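Local coordinates for protein cysteine desulfurase (Thermococcus onnurineus, PDB 5B89) that probably catalyses the pyridoxal-phosphate-dependent removal of sulfur from L-cysteine, passing it to a sulfur carrier and releasing L-alanine, at residues Ala168-His182 and Leu196-Asp210. Sequence-based numbering, arbitrary orientation.
With PLP (pyridoxal-5'-phosphate), chain G.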
loop_
_atom_site.group_PDB
_atom_site.type_symbol
_atom_site.label_atom_id
_atom_site.label_comp_id
_atom_site.label_asym_id
_atom_site.label_seq_id
_atom_site.Cartn_x
_atom_site.Cartn_y
_atom_site.Cartn_z
ATOM N N ALA B 168 -32.801 -5.555 -11.934
ATOM C CA ALA B 168 -31.621 -6.290 -11.445
ATOM C C ALA B 168 -31.717 -7.784 -11.680
ATOM O O ALA B 168 -30.809 -8.419 -12.084
ATOM C CB ALA B 168 -31.396 -6.011 -9.982
ATOM N N GLU B 169 -32.906 -8.328 -11.454
ATOM C CA GLU B 169 -33.071 -9.759 -11.629
ATOM C C GLU B 169 -32.913 -10.130 -13.079
ATOM O O GLU B 169 -32.238 -11.124 -13.407
ATOM C CB GLU B 169 -34.472 -10.125 -11.228
ATOM C CG GLU B 169 -34.821 -10.139 -9.789
ATOM C CD GLU B 169 -36.282 -10.569 -9.565
ATOM O OE1 GLU B 169 -37.184 -10.011 -10.226
ATOM O OE2 GLU B 169 -36.515 -11.453 -8.739
ATOM N N LYS B 170 -33.443 -9.321 -13.954
ATOM C CA LYS B 170 -33.309 -9.575 -15.350
ATOM C C LYS B 170 -31.898 -9.492 -15.826
ATOM O O LYS B 170 -31.472 -10.320 -16.546
ATOM C CB LYS B 170 -34.150 -8.617 -16.174
ATOM C CG LYS B 170 -35.602 -8.855 -15.994
ATOM C CD LYS B 170 -36.498 -7.750 -16.519
ATOM C CE LYS B 170 -37.946 -8.180 -16.294
ATOM N NZ LYS B 170 -38.999 -7.138 -16.359
ATOM N N LYS B 171 -31.182 -8.466 -15.415
ATOM C CA LYS B 171 -29.829 -8.305 -15.842
ATOM C C LYS B 171 -28.858 -9.323 -15.264
ATOM O O LYS B 171 -27.959 -9.707 -15.926
ATOM C CB LYS B 171 -29.337 -6.915 -15.488
ATOM C CG LYS B 171 -30.071 -5.793 -16.217
ATOM C CD LYS B 171 -29.091 -4.955 -16.954
ATOM C CE LYS B 171 -29.762 -4.073 -17.985
ATOM N NZ LYS B 171 -30.559 -2.995 -17.362
ATOM N N ILE B 172 -29.090 -9.723 -14.030
ATOM C CA ILE B 172 -28.126 -10.606 -13.310
ATOM C C ILE B 172 -28.275 -12.067 -13.835
ATOM O O ILE B 172 -27.307 -12.817 -13.828
ATOM C CB ILE B 172 -28.311 -10.541 -11.815
ATOM C CG1 ILE B 172 -27.893 -9.114 -11.360
ATOM C CG2 ILE B 172 -27.503 -11.594 -11.097
ATOM C CD1 ILE B 172 -28.248 -8.856 -9.904
ATOM N N LYS B 173 -29.468 -12.428 -14.331
ATOM C CA LYS B 173 -29.644 -13.759 -14.969
ATOM C C LYS B 173 -28.687 -13.847 -16.149
ATOM O O LYS B 173 -28.623 -12.985 -17.014
ATOM C CB LYS B 173 -31.120 -13.940 -15.399
ATOM C CG LYS B 173 -31.361 -15.285 -16.147
ATOM C CD LYS B 173 -32.716 -15.272 -16.858
ATOM C CE LYS B 173 -32.962 -16.558 -17.653
ATOM N NZ LYS B 173 -32.869 -17.779 -16.801
ATOM N N GLY B 174 -27.858 -14.898 -16.144
ATOM C CA GLY B 174 -26.856 -15.042 -17.185
ATOM C C GLY B 174 -25.575 -14.235 -17.009
ATOM O O GLY B 174 -24.734 -14.278 -17.871
ATOM N N ALA B 175 -25.470 -13.444 -15.909
ATOM C CA ALA B 175 -24.243 -12.705 -15.749
ATOM C C ALA B 175 -23.115 -13.611 -15.183
ATOM O O ALA B 175 -23.399 -14.419 -14.329
ATOM C CB ALA B 175 -24.501 -11.575 -14.747
ATOM N N LYS B 176 -21.871 -13.362 -15.606
ATOM C CA LYS B 176 -20.747 -14.050 -15.053
ATOM C C LYS B 176 -20.327 -13.451 -13.685
ATOM O O LYS B 176 -19.893 -14.194 -12.779
ATOM C CB LYS B 176 -19.595 -14.024 -16.041
ATOM C CG LYS B 176 -18.325 -14.780 -15.642
ATOM C CD LYS B 176 -18.558 -16.191 -16.057
ATOM C CE LYS B 176 -17.317 -17.011 -15.824
ATOM N NZ LYS B 176 -17.674 -18.382 -16.310
ATOM N N LEU B 177 -20.462 -12.136 -13.610
ATOM C CA LEU B 177 -19.975 -11.402 -12.407
ATOM C C LEU B 177 -20.872 -10.161 -12.287
ATOM O O LEU B 177 -21.220 -9.523 -13.266
ATOM C CB LEU B 177 -18.516 -11.071 -12.586
ATOM C CG LEU B 177 -17.838 -10.349 -11.360
ATOM C CD1 LEU B 177 -16.380 -10.798 -11.205
ATOM C CD2 LEU B 177 -17.921 -8.852 -11.458
ATOM N N VAL B 178 -21.120 -9.852 -11.028
ATOM C CA VAL B 178 -21.941 -8.687 -10.603
ATOM C C VAL B 178 -21.047 -7.919 -9.602
ATOM O O VAL B 178 -20.614 -8.563 -8.597
ATOM C CB VAL B 178 -23.202 -9.098 -9.981
ATOM C CG1 VAL B 178 -24.013 -7.913 -9.468
ATOM C CG2 VAL B 178 -24.133 -9.900 -10.922
ATOM N N ALA B 179 -20.865 -6.632 -9.832
ATOM C CA ALA B 179 -20.112 -5.787 -8.930
ATOM C C ALA B 179 -20.961 -4.609 -8.507
ATOM O O ALA B 179 -21.420 -3.881 -9.317
ATOM C CB ALA B 179 -18.847 -5.303 -9.589
ATOM N N VAL B 180 -21.138 -4.437 -7.213
ATOM C CA VAL B 180 -21.935 -3.311 -6.738
ATOM C C VAL B 180 -21.346 -2.648 -5.502
ATOM O O VAL B 180 -20.692 -3.246 -4.703
ATOM C CB VAL B 180 -23.379 -3.707 -6.413
ATOM C CG1 VAL B 180 -24.048 -4.366 -7.630
ATOM C CG2 VAL B 180 -23.401 -4.625 -5.234
ATOM N N GLN B 181 -21.665 -1.374 -5.372
ATOM C CA GLN B 181 -21.258 -0.650 -4.221
ATOM C C GLN B 181 -22.333 -0.869 -3.167
ATOM O O GLN B 181 -23.435 -0.994 -3.457
ATOM C CB GLN B 181 -21.144 0.838 -4.533
ATOM C CG GLN B 181 -22.466 1.475 -4.781
ATOM C CD GLN B 181 -22.411 2.855 -5.405
ATOM O OE1 GLN B 181 -21.374 3.394 -5.684
ATOM N NE2 GLN B 181 -23.557 3.410 -5.591
ATOM N N HIS B 182 -21.947 -0.945 -1.923
ATOM C CA HIS B 182 -22.877 -1.009 -0.851
ATOM C C HIS B 182 -23.562 0.329 -0.619
ATOM O O HIS B 182 -24.811 0.420 -0.427
ATOM C CB HIS B 182 -22.164 -1.506 0.405
ATOM C CG HIS B 182 -22.988 -1.910 1.519
ATOM N ND1 HIS B 182 -22.445 -2.523 2.645
ATOM C CD2 HIS B 182 -24.321 -1.802 1.782
ATOM C CE1 HIS B 182 -23.385 -2.799 3.514
ATOM N NE2 HIS B 182 -24.531 -2.370 3.012
ATOM N N LEU B 196 -29.458 -8.185 -3.758
ATOM C CA LEU B 196 -28.693 -8.298 -4.979
ATOM C C LEU B 196 -27.789 -9.566 -4.864
ATOM O O LEU B 196 -27.611 -10.285 -5.874
ATOM C CB LEU B 196 -27.825 -7.029 -5.204
ATOM C CG LEU B 196 -28.687 -5.780 -5.486
ATOM C CD1 LEU B 196 -27.818 -4.553 -5.362
ATOM C CD2 LEU B 196 -29.159 -5.854 -6.906
ATOM N N GLY B 197 -27.178 -9.797 -3.714
ATOM C CA GLY B 197 -26.341 -10.963 -3.508
ATOM C C GLY B 197 -27.127 -12.247 -3.603
ATOM O O GLY B 197 -26.595 -13.238 -4.090
ATOM N N LYS B 198 -28.293 -12.249 -3.062
ATOM C CA LYS B 198 -29.217 -13.423 -3.190
ATOM C C LYS B 198 -29.489 -13.675 -4.633
ATOM O O LYS B 198 -29.382 -14.849 -5.101
ATOM C CB LYS B 198 -30.487 -13.271 -2.394
ATOM C CG LYS B 198 -31.508 -14.394 -2.645
ATOM C CD LYS B 198 -32.813 -14.111 -1.918
ATOM C CE LYS B 198 -34.037 -14.940 -2.519
ATOM N NZ LYS B 198 -33.693 -16.371 -2.551
ATOM N N ILE B 199 -29.839 -12.711 -5.427
ATOM C CA ILE B 199 -29.994 -12.834 -6.835
ATOM C C ILE B 199 -28.799 -13.399 -7.543
ATOM O O ILE B 199 -28.875 -14.357 -8.346
ATOM C CB ILE B 199 -30.487 -11.547 -7.530
ATOM C CG1 ILE B 199 -31.831 -11.058 -6.916
ATOM C CG2 ILE B 199 -30.619 -11.760 -8.995
ATOM C CD1 ILE B 199 -32.195 -9.631 -7.253
ATOM N N ALA B 200 -27.625 -12.842 -7.236
ATOM C CA ALA B 200 -26.406 -13.320 -7.887
ATOM C C ALA B 200 -26.140 -14.754 -7.448
ATOM O O ALA B 200 -25.727 -15.535 -8.371
ATOM C CB ALA B 200 -25.183 -12.396 -7.471
ATOM N N LYS B 201 -26.317 -15.126 -6.216
ATOM C CA LYS B 201 -26.062 -16.513 -5.753
ATOM C C LYS B 201 -27.071 -17.457 -6.513
ATOM O O LYS B 201 -26.675 -18.534 -7.032
ATOM C CB LYS B 201 -26.311 -16.625 -4.307
ATOM C CG LYS B 201 -26.335 -18.032 -3.709
ATOM C CD LYS B 201 -26.620 -17.980 -2.217
ATOM C CE LYS B 201 -26.314 -19.329 -1.606
ATOM N NZ LYS B 201 -26.611 -19.276 -0.151
ATOM N N ASP B 202 -28.294 -16.999 -6.567
ATOM C CA ASP B 202 -29.327 -17.863 -7.195
ATOM C C ASP B 202 -29.062 -17.976 -8.687
ATOM O O ASP B 202 -29.393 -19.072 -9.266
ATOM C CB ASP B 202 -30.771 -17.295 -6.906
ATOM C CG ASP B 202 -31.183 -17.364 -5.456
ATOM O OD1 ASP B 202 -30.502 -18.016 -4.620
ATOM O OD2 ASP B 202 -32.248 -16.753 -5.079
ATOM N N GLU B 203 -28.493 -17.043 -9.407
ATOM C CA GLU B 203 -28.168 -17.109 -10.776
ATOM C C GLU B 203 -26.782 -17.632 -11.147
ATOM O O GLU B 203 -26.454 -17.706 -12.341
ATOM C CB GLU B 203 -28.424 -15.740 -11.441
ATOM C CG GLU B 203 -29.898 -15.256 -11.322
ATOM C CD GLU B 203 -30.967 -16.192 -11.914
ATOM O OE1 GLU B 203 -30.590 -16.991 -12.837
ATOM O OE2 GLU B 203 -32.158 -16.078 -11.439
ATOM N N GLY B 204 -25.986 -17.988 -10.134
ATOM C CA GLY B 204 -24.609 -18.452 -10.401
ATOM C C GLY B 204 -23.624 -17.377 -10.847
ATOM O O GLY B 204 -22.619 -17.699 -11.461
ATOM N N ALA B 205 -23.843 -16.076 -10.503
ATOM C CA ALA B 205 -22.924 -15.003 -10.829
ATOM C C ALA B 205 -21.970 -14.799 -9.625
ATOM O O ALA B 205 -22.419 -14.841 -8.485
ATOM C CB ALA B 205 -23.724 -13.708 -11.037
ATOM N N ILE B 206 -20.731 -14.488 -9.922
ATOM C CA ILE B 206 -19.761 -14.070 -8.882
ATOM C C ILE B 206 -20.243 -12.673 -8.363
ATOM O O ILE B 206 -20.587 -11.852 -9.189
ATOM C CB ILE B 206 -18.393 -14.010 -9.419
ATOM C CG1 ILE B 206 -17.931 -15.425 -9.825
ATOM C CG2 ILE B 206 -17.415 -13.354 -8.362
ATOM C CD1 ILE B 206 -16.703 -15.390 -10.678
ATOM N N PHE B 207 -20.254 -12.512 -7.046
ATOM C CA PHE B 207 -20.724 -11.246 -6.415
ATOM C C PHE B 207 -19.545 -10.472 -5.712
ATOM O O PHE B 207 -19.002 -11.031 -4.779
ATOM C CB PHE B 207 -21.843 -11.589 -5.464
ATOM C CG PHE B 207 -22.674 -10.362 -5.023
ATOM C CD1 PHE B 207 -23.236 -9.512 -5.957
ATOM C CD2 PHE B 207 -22.837 -10.129 -3.670
ATOM C CE1 PHE B 207 -24.008 -8.422 -5.504
ATOM C CE2 PHE B 207 -23.564 -9.063 -3.216
ATOM C CZ PHE B 207 -24.178 -8.224 -4.114
ATOM N N VAL B 208 -19.333 -9.323 -6.213
ATOM C CA VAL B 208 -18.271 -8.418 -5.720
ATOM C C VAL B 208 -18.906 -7.201 -5.081
ATOM O O VAL B 208 -19.719 -6.516 -5.719
ATOM C CB VAL B 208 -17.405 -8.019 -6.854
ATOM C CG1 VAL B 208 -16.237 -7.102 -6.416
ATOM C CG2 VAL B 208 -16.815 -9.179 -7.651
ATOM N N VAL B 209 -18.477 -6.910 -3.851
ATOM C CA VAL B 209 -19.084 -5.797 -3.082
ATOM C C VAL B 209 -17.955 -4.721 -2.819
ATOM O O VAL B 209 -16.933 -5.043 -2.194
ATOM C CB VAL B 209 -19.702 -6.211 -1.781
ATOM C CG1 VAL B 209 -20.301 -5.055 -1.021
ATOM C CG2 VAL B 209 -20.787 -7.263 -2.027
ATOM N N ASP B 210 -18.211 -3.499 -3.228
ATOM C CA ASP B 210 -17.386 -2.333 -2.865
ATOM C C ASP B 210 -17.982 -1.765 -1.607
ATOM O O ASP B 210 -19.035 -1.058 -1.635
ATOM C CB ASP B 210 -17.357 -1.288 -4.006
ATOM C CG ASP B 210 -16.691 0.065 -3.647
ATOM O OD1 ASP B 210 -16.324 0.183 -2.462
ATOM O OD2 ASP B 210 -16.715 0.985 -4.520
HETATM N N1 PLP G . -15.578 3.126 -3.656
HETATM C C2 PLP G . -16.360 3.934 -2.888
HETATM C C2A PLP G . -17.856 3.724 -2.808
HETATM C C3 PLP G . -15.712 4.986 -2.218
HETATM O O3 PLP G . -16.444 5.818 -1.436
HETATM C C4 PLP G . -14.302 5.120 -2.290
HETATM C C4A PLP G . -13.644 6.359 -1.563
HETATM C C5 PLP G . -13.573 4.172 -3.054
HETATM C C6 PLP G . -14.218 3.179 -3.758
HETATM C C5A PLP G . -12.061 4.343 -3.170
HETATM O O4P PLP G . -11.456 4.105 -1.863
HETATM P P PLP G . -9.926 4.342 -1.866
HETATM O O1P PLP G . -9.555 4.143 -0.475
HETATM O O2P PLP G . -9.739 5.792 -2.319
HETATM O O3P PLP G . -9.319 3.428 -2.825
HETATM O O HOH W 1 -28.499 -17.311 -14.392
HETATM O O HOH W 2 -25.302 -16.415 -14.478
HETATM O O HOH W 3 -20.177 -16.925 -12.652
#
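Strands Leu177-Gln181 and Ile206-Asp210 run parallel at an axis separation of 4.7 Å, joined by six backbone hydrogen bonds from Ile206 N to Lys176 O at one end to His182 N to Asp210 O at the other. With helix 193-203 between them they form a beta-alpha-beta unit in the large mixed sheet of this class-V aminotransferase fold, and illustrate how such a unit places a cofactor-pocket residue, Asp210, at the end of a strand. On the helix-covered face, Val178 CG1 meets the edge of the Phe207 ring in its plane, 3.9 Å from CD1, while Val180 CG2 approaches CZ obliquely; Gly197 CA lies over one face of that ring. Between the helices, Ile172 of helix 165-172 fits as a knob among Leu196, Ile199, Ala200 and Glu203. With CG1 beside the backbone N (chi1 -67°), it turns its CG2 branch to Ile199 CG2 at 3.8 Å, the two side chains crossing at about a right angle. On the other face, Leu177 CD1 packs against Ile206 CG2 and Val208 CG2. At the C-terminal end of its strand, Asp210 turns its carboxylate to the cofactor, while Ala212 N donates to OD1. An asparagine in its place would probably leave the pyridine nitrogen without an anionic mate, since Asp210 OD2 lies 2.6 Å from PLP N1.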